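Local coordinates for protein restriction endonuclease S subunits (Thermoanaerobacter tengcongensis, PDB 3OKG) that probably binds DNA as the specificity subunit of a type I restriction-modification methyltransferase, which is built from M and S polypeptides, at residues L174-Q177 with R178-A182; K21-P24 with G25-W28; R138-F141 with I142-Q145. One frame throughout, in Å; residues are numbered along the deposited sequence.

Contact 1: L174-Q177 with R178-A182; sequences LEEQ and RRIVA. With SO4 (sulfate ion), chain E.
E176 and R179, three residues apart on one helix, form a salt bridge: OE2 of E176 lies 2.8 Å from NH1 of R179, near the guanidinium plane at its edge. The side chains run side by side with carboxylate and guanidinium planes 28° apart; the N-H is poorly aimed, so the hydrogen bond is weak. CG of E176 stands anti to the backbone N (chi1 -178°) and meets CD1 of I180 at 3.9 Å; the bend at chi2 (66°) then turns the carboxylate to R179. With an alanine at this position the carboxylate is gone, and R179 is likely to turn more freely, held at NH1 by the C-terminal carboxylate of L412, while one flank of I180 loses cover.

Elsewhere on the helix, R178 folds back over the first turn. Its guanidinium lays one face over E175 CA and L174 O, and NH2 donates a nearly straight bond of 2.6 Å to O3 of a sulfate (probably from the crystallisation liquor) at the guanidinium edge, near its plane.

Further out, R178 NH1 pairs with E129. Q177 is buried, its amide held by P172, F127 and E129. Beneath run i+4 to i backbone bonds, such as I180 N to E176 O (2.9 Å). Such i to i+3 and i+4 pairing is characteristic of an alpha-helix, here the opening turns of helix 174-216, predicted to start a coiled coil.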
loop_
_atom_site.group_PDB
_atom_site.type_symbol
_atom_site.label_atom_id
_atom_site.label_comp_id
_atom_site.label_asym_id
_atom_site.label_seq_id
_atom_site.Cartn_x
_atom_site.Cartn_y
_atom_site.Cartn_z
ATOM N N LEU A 174 19.364 -12.879 29.932
ATOM C CA LEU A 174 20.125 -12.754 28.691
ATOM C C LEU A 174 19.839 -13.859 27.681
ATOM O O LEU A 174 19.658 -13.600 26.493
ATOM C CB LEU A 174 21.622 -12.723 29.021
ATOM C CG LEU A 174 22.098 -11.474 29.786
ATOM C CD1 LEU A 174 23.540 -11.714 30.294
ATOM C CD2 LEU A 174 22.083 -10.243 28.853
ATOM N N GLU A 175 19.811 -15.107 28.138
ATOM C CA GLU A 175 19.626 -16.211 27.202
ATOM C C GLU A 175 18.271 -16.099 26.473
ATOM O O GLU A 175 18.175 -16.351 25.259
ATOM C CB GLU A 175 19.702 -17.556 27.949
ATOM C CG GLU A 175 19.739 -18.762 27.011
ATOM C CD GLU A 175 19.978 -20.083 27.755
ATOM O OE1 GLU A 175 19.746 -20.125 28.981
ATOM O OE2 GLU A 175 20.384 -21.071 27.108
ATOM N N GLU A 176 17.229 -15.747 27.223
ATOM C CA GLU A 176 15.902 -15.565 26.622
ATOM C C GLU A 176 15.879 -14.325 25.714
ATOM O O GLU A 176 15.213 -14.330 24.697
ATOM C CB GLU A 176 14.824 -15.472 27.711
ATOM C CG GLU A 176 13.365 -15.328 27.180
ATOM C CD GLU A 176 12.874 -16.563 26.417
ATOM O OE1 GLU A 176 13.506 -17.635 26.516
ATOM O OE2 GLU A 176 11.862 -16.470 25.700
ATOM N N GLN A 177 16.610 -13.270 26.073
ATOM C CA GLN A 177 16.714 -12.118 25.169
ATOM C C GLN A 177 17.233 -12.547 23.814
ATOM O O GLN A 177 16.723 -12.105 22.775
ATOM C CB GLN A 177 17.607 -10.994 25.744
ATOM C CG GLN A 177 17.108 -10.370 27.072
ATOM C CD GLN A 177 18.077 -9.333 27.598
ATOM O OE1 GLN A 177 18.751 -8.651 26.823
ATOM N NE2 GLN A 177 18.191 -9.239 28.910
ATOM N N ARG A 178 18.279 -13.369 23.800
ATOM C CA ARG A 178 18.842 -13.795 22.515
ATOM C C ARG A 178 17.836 -14.645 21.737
ATOM O O ARG A 178 17.733 -14.564 20.503
ATOM C CB ARG A 178 20.162 -14.553 22.728
ATOM C CG ARG A 178 21.253 -13.648 23.340
ATOM C CD ARG A 178 22.618 -14.312 23.302
ATOM N NE ARG A 178 22.634 -15.508 24.123
ATOM C CZ ARG A 178 22.885 -15.526 25.421
ATOM N NH1 ARG A 178 23.137 -14.394 26.072
ATOM N NH2 ARG A 178 22.884 -16.688 26.067
ATOM N N ARG A 179 17.079 -15.458 22.453
ATOM C CA ARG A 179 16.085 -16.294 21.788
ATOM C C ARG A 179 14.989 -15.432 21.159
ATOM O O ARG A 179 14.587 -15.632 20.010
ATOM C CB ARG A 179 15.444 -17.230 22.807
ATOM C CG ARG A 179 14.482 -18.194 22.162
ATOM C CD ARG A 179 13.663 -18.947 23.199
ATOM N NE ARG A 179 12.479 -19.518 22.571
ATOM C CZ ARG A 179 11.268 -18.988 22.655
ATOM N NH1 ARG A 179 11.073 -17.887 23.372
ATOM N NH2 ARG A 179 10.253 -19.569 22.037
ATOM N N ILE A 180 14.499 -14.471 21.932
ATOM C CA ILE A 180 13.495 -13.543 21.404
ATOM C C ILE A 180 13.995 -12.760 20.191
ATOM O O ILE A 180 13.259 -12.559 19.246
ATOM C CB ILE A 180 13.028 -12.567 22.508
ATOM C CG1 ILE A 180 12.247 -13.346 23.574
ATOM C CG2 ILE A 180 12.165 -11.402 21.882
ATOM C CD1 ILE A 180 11.950 -12.586 24.846
ATOM N N VAL A 181 15.235 -12.283 20.227
ATOM C CA VAL A 181 15.790 -11.576 19.068
ATOM C C VAL A 181 15.742 -12.438 17.805
ATOM O O VAL A 181 15.381 -11.972 16.692
ATOM C CB VAL A 181 17.270 -11.182 19.336
ATOM C CG1 VAL A 181 17.953 -10.775 18.031
ATOM C CG2 VAL A 181 17.350 -10.065 20.392
ATOM N N ALA A 182 16.104 -13.708 17.961
ATOM C CA ALA A 182 16.107 -14.610 16.818
ATOM C C ALA A 182 14.689 -14.814 16.262
ATOM O O ALA A 182 14.494 -14.837 15.045
ATOM C CB ALA A 182 16.762 -15.979 17.185
HETATM S S SO4 E . 23.267 -19.621 24.025
HETATM O O1 SO4 E . 24.669 -19.753 24.430
HETATM O O2 SO4 E . 22.736 -20.944 23.715
HETATM O O3 SO4 E . 22.507 -19.048 25.137
HETATM O O4 SO4 E . 23.131 -18.780 22.829
#

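Contact 2: K21-P24 with G25-W28; sequences KLPP and GWRW
L22 turns its side chain toward the residues that follow and meets two tryptophans. Its CB packs on CB of W26 at 3.7 Å, while CD1 sits over the face of the W28 indole, 3.5 Å from the centroid of the five-membered ring and 15° off its normal, a CH-pi contact. Placing CG anti to the carbonyl carbon (chi1 -59°) sends the branched end that way, and CD2 continues along the same indole to CZ2, 3.7 Å off.

P23 provides a second CH-pi contact: its CD stands over the six-membered ring of W26, 3.7 Å from the centroid. Its carbonyl closes a type II beta turn from P23 to W26, accepting from W26 N at 3.2 Å. Water 1 lies within hydrogen-bonding distance of both P23 O and W26 O, though it has more acceptors nearby than protons to offer. P24 and G25 occupy the corner; at G25 (phi 93°) a side chain would collide with P24 O.

The turn leads straight into strand 27-30, which pairs with strand 168-171 through R27 and L171. P170 of that strand touches L22, W26 and W28. W26 also reaches P172 and P173, just before helix 174-216, and W28 gives its NE1 hydrogen to Y20 O.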
loop_
_atom_site.group_PDB
_atom_site.type_symbol
_atom_site.label_atom_id
_atom_site.label_comp_id
_atom_site.label_asym_id
_atom_site.label_seq_id
_atom_site.Cartn_x
_atom_site.Cartn_y
_atom_site.Cartn_z
ATOM N N LYS A 21 2.064 -7.886 33.417
ATOM C CA LYS A 21 2.665 -9.036 34.075
ATOM C C LYS A 21 3.624 -9.782 33.137
ATOM O O LYS A 21 3.261 -10.137 32.025
ATOM C CB LYS A 21 1.569 -9.993 34.544
ATOM C CG LYS A 21 2.074 -11.165 35.365
ATOM C CD LYS A 21 0.930 -12.146 35.628
ATOM C CE LYS A 21 1.165 -12.956 36.890
ATOM N NZ LYS A 21 2.597 -13.307 37.061
ATOM N N LEU A 22 4.839 -10.031 33.609
ATOM C CA LEU A 22 5.884 -10.649 32.783
ATOM C C LEU A 22 6.041 -12.092 33.195
ATOM O O LEU A 22 5.663 -12.451 34.325
ATOM C CB LEU A 22 7.217 -9.945 33.030
ATOM C CG LEU A 22 7.233 -8.452 32.733
ATOM C CD1 LEU A 22 8.600 -7.872 33.033
ATOM C CD2 LEU A 22 6.832 -8.210 31.297
ATOM N N PRO A 23 6.589 -12.923 32.299
ATOM C CA PRO A 23 6.868 -14.319 32.661
ATOM C C PRO A 23 7.794 -14.390 33.859
ATOM O O PRO A 23 8.515 -13.438 34.142
ATOM C CB PRO A 23 7.566 -14.875 31.418
ATOM C CG PRO A 23 7.007 -14.047 30.278
ATOM C CD PRO A 23 6.877 -12.658 30.869
ATOM N N PRO A 24 7.760 -15.520 34.574
ATOM C CA PRO A 24 8.654 -15.782 35.707
ATOM C C PRO A 24 10.106 -15.503 35.322
ATOM O O PRO A 24 10.552 -15.921 34.254
ATOM C CB PRO A 24 8.490 -17.290 35.926
ATOM C CG PRO A 24 7.141 -17.605 35.401
ATOM C CD PRO A 24 6.915 -16.679 34.239
ATOM N N GLY A 25 10.836 -14.808 36.178
ATOM C CA GLY A 25 12.248 -14.585 35.939
ATOM C C GLY A 25 12.564 -13.294 35.198
ATOM O O GLY A 25 13.689 -12.813 35.256
ATOM N N TRP A 26 11.587 -12.738 34.484
ATOM C CA TRP A 26 11.784 -11.417 33.881
ATOM C C TRP A 26 11.627 -10.342 34.949
ATOM O O TRP A 26 11.012 -10.579 35.983
ATOM C CB TRP A 26 10.739 -11.174 32.814
ATOM C CG TRP A 26 10.759 -12.038 31.611
ATOM C CD1 TRP A 26 11.128 -13.353 31.518
ATOM C CD2 TRP A 26 10.289 -11.658 30.324
ATOM N NE1 TRP A 26 10.939 -13.798 30.238
ATOM C CE2 TRP A 26 10.416 -12.770 29.485
ATOM C CE3 TRP A 26 9.786 -10.452 29.793
ATOM C CZ2 TRP A 26 10.072 -12.733 28.134
ATOM C CZ3 TRP A 26 9.420 -10.425 28.448
ATOM C CH2 TRP A 26 9.568 -11.555 27.634
ATOM N N ARG A 27 12.167 -9.153 34.707
ATOM C CA ARG A 27 11.947 -8.038 35.622
ATOM C C ARG A 27 11.739 -6.710 34.895
ATOM O O ARG A 27 12.162 -6.544 33.744
ATOM C CB ARG A 27 13.136 -7.912 36.594
ATOM C CG ARG A 27 14.472 -7.953 35.885
ATOM C CD ARG A 27 15.637 -8.241 36.823
ATOM N NE ARG A 27 15.918 -7.044 37.568
ATOM C CZ ARG A 27 16.994 -6.286 37.417
ATOM N NH1 ARG A 27 17.956 -6.624 36.569
ATOM N NH2 ARG A 27 17.100 -5.189 38.145
ATOM N N TRP A 28 11.097 -5.768 35.576
ATOM C CA TRP A 28 10.905 -4.417 35.036
ATOM C C TRP A 28 12.014 -3.486 35.512
ATOM O O TRP A 28 12.275 -3.412 36.708
ATOM C CB TRP A 28 9.564 -3.835 35.497
ATOM C CG TRP A 28 8.390 -4.337 34.740
ATOM C CD1 TRP A 28 7.444 -5.238 35.184
ATOM C CD2 TRP A 28 8.016 -3.984 33.404
ATOM N NE1 TRP A 28 6.513 -5.456 34.203
ATOM C CE2 TRP A 28 6.839 -4.701 33.098
ATOM C CE3 TRP A 28 8.575 -3.140 32.425
ATOM C CZ2 TRP A 28 6.204 -4.602 31.857
ATOM C CZ3 TRP A 28 7.937 -3.031 31.194
ATOM C CH2 TRP A 28 6.749 -3.754 30.927
HETATM O O HOH W 1 8.333 -11.757 36.488
#

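Contact 3: R138-F141 with I142-Q145; sequences RSDF and ITNQ
The F141 ring and the Q145 side-chain amide meet obliquely, their planes 65° apart. NE2 of Q145 comes within 3.2 Å of F141 CE2, approaching neither squarely over the face nor at the edge of the ring. The same nitrogen donates to F141 O at 3.0 Å, with the acceptor lying almost in the amide plane. Seen from the carbonyl, however, the donor stands above the C=O plane, 43° out of it. Q145 thus curls back one turn, its chain extended beyond CG, and touches its partner's backbone and ring together. F141 has CG anti to its own nitrogen (chi1 -177°), which swings the ring to the flank where the amide arrives; CD1 of I142 also approaches CD2 of F141, at 4.2 Å.

S139 is the N-cap of the short helix: its OG accepts from F141 N at 2.8 Å, the usual serine capping bond. S139 O takes I142 N and a proton from water 2, and that water accepts from T143 OG1, linking the cap residue to T143 of the same turn. D140 O receives N144 N at 2.8 Å, and the side chain of N144 packs against that same oxygen through CB and CG.

Around this turn, the carboxylate of D140 pairs with K100 and with R398, and S139 OG meets Q401, so the N-terminal end of helix 140-143 leans on helix 392-407. T143 OG1 is also bonded to K100. Farther along the chain, Q145 OE1 accepts from L168 N of strand 168-171, I142 and Q145 touch T167, and F141 packs on P19.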
loop_
_atom_site.group_PDB
_atom_site.type_symbol
_atom_site.label_atom_id
_atom_site.label_comp_id
_atom_site.label_asym_id
_atom_site.label_seq_id
_atom_site.Cartn_x
_atom_site.Cartn_y
_atom_site.Cartn_z
ATOM N N ARG A 138 12.404 -0.124 19.429
ATOM C CA ARG A 138 11.522 0.142 18.292
ATOM C C ARG A 138 10.036 -0.025 18.605
ATOM O O ARG A 138 9.182 0.278 17.755
ATOM C CB ARG A 138 11.919 -0.756 17.112
ATOM C CG ARG A 138 13.236 -0.278 16.534
ATOM C CD ARG A 138 13.548 -0.855 15.208
ATOM N NE ARG A 138 12.474 -0.731 14.235
ATOM C CZ ARG A 138 12.319 0.261 13.369
ATOM N NH1 ARG A 138 13.153 1.287 13.348
ATOM N NH2 ARG A 138 11.311 0.212 12.517
ATOM N N SER A 139 9.724 -0.511 19.794
ATOM C CA SER A 139 8.318 -0.748 20.106
ATOM C C SER A 139 7.580 0.547 20.428
ATOM O O SER A 139 8.142 1.450 21.055
ATOM C CB SER A 139 8.141 -1.688 21.292
ATOM O OG SER A 139 6.768 -1.686 21.665
ATOM N N ASP A 140 6.314 0.614 20.028
ATOM C CA ASP A 140 5.397 1.679 20.489
ATOM C C ASP A 140 5.337 1.747 22.034
ATOM O O ASP A 140 5.082 2.803 22.598
ATOM C CB ASP A 140 3.970 1.431 19.970
ATOM C CG ASP A 140 3.824 1.641 18.472
ATOM O OD1 ASP A 140 4.774 2.115 17.801
ATOM O OD2 ASP A 140 2.728 1.323 17.949
ATOM N N PHE A 141 5.580 0.632 22.705
ATOM C CA PHE A 141 5.551 0.622 24.173
ATOM C C PHE A 141 6.512 1.675 24.746
ATOM O O PHE A 141 6.253 2.263 25.814
ATOM C CB PHE A 141 5.895 -0.769 24.728
ATOM C CG PHE A 141 5.808 -0.847 26.220
ATOM C CD1 PHE A 141 4.570 -0.899 26.851
ATOM C CD2 PHE A 141 6.955 -0.839 27.000
ATOM C CE1 PHE A 141 4.481 -0.964 28.239
ATOM C CE2 PHE A 141 6.867 -0.901 28.381
ATOM C CZ PHE A 141 5.629 -0.954 28.997
ATOM N N ILE A 142 7.624 1.907 24.041
ATOM C CA ILE A 142 8.616 2.913 24.457
ATOM C C ILE A 142 8.213 4.322 24.060
ATOM O O ILE A 142 8.185 5.222 24.898
ATOM C CB ILE A 142 10.017 2.610 23.863
ATOM C CG1 ILE A 142 10.591 1.329 24.466
ATOM C CG2 ILE A 142 10.973 3.799 24.062
ATOM C CD1 ILE A 142 10.468 1.197 25.966
ATOM N N THR A 143 7.894 4.498 22.777
ATOM C CA THR A 143 7.357 5.742 22.229
ATOM C C THR A 143 6.293 6.317 23.103
ATOM O O THR A 143 6.263 7.512 23.408
ATOM C CB THR A 143 6.564 5.434 20.934
ATOM O OG1 THR A 143 7.387 4.714 20.035
ATOM C CG2 THR A 143 6.010 6.708 20.271
ATOM N N ASN A 144 5.366 5.443 23.476
ATOM C CA ASN A 144 4.147 5.873 24.118
ATOM C C ASN A 144 4.409 6.367 25.544
ATOM O O ASN A 144 3.543 6.999 26.173
ATOM C CB ASN A 144 3.123 4.741 24.065
ATOM C CG ASN A 144 2.547 4.510 22.630
ATOM O OD1 ASN A 144 2.789 5.291 21.688
ATOM N ND2 ASN A 144 1.784 3.425 22.476
ATOM N N GLN A 145 5.616 6.106 26.041
ATOM C CA GLN A 145 5.992 6.564 27.387
ATOM C C GLN A 145 6.638 7.950 27.396
ATOM O O GLN A 145 6.855 8.554 28.462
ATOM C CB GLN A 145 6.947 5.567 28.033
ATOM C CG GLN A 145 6.324 4.242 28.405
ATOM C CD GLN A 145 7.346 3.368 29.106
ATOM O OE1 GLN A 145 7.851 3.731 30.159
ATOM N NE2 GLN A 145 7.681 2.231 28.507
HETATM O O HOH W 2 9.832 3.339 19.691
#

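Read from the N terminus, the three contacts come in series, each a local closure within eight or nine residues, and none nests in or crosses another. Contact 2 closes the turn that enters strand 27-30; contact 3 forms the single turn of helix 140-143, just after helix 130-137; contact 1 opens helix 174-216. Contact 2 is the bridge in space. It meets contact 3 where W28 CH2 lies 3.6 Å from F141 CZ, and contact 1 where I180 CD1 packs on W26 CZ2 at 3.8 Å. Contacts 1 and 3 do not touch, their nearest atoms about 11 Å apart. Together they join the N-terminal strand to a short helix and the long coiled-coil helix.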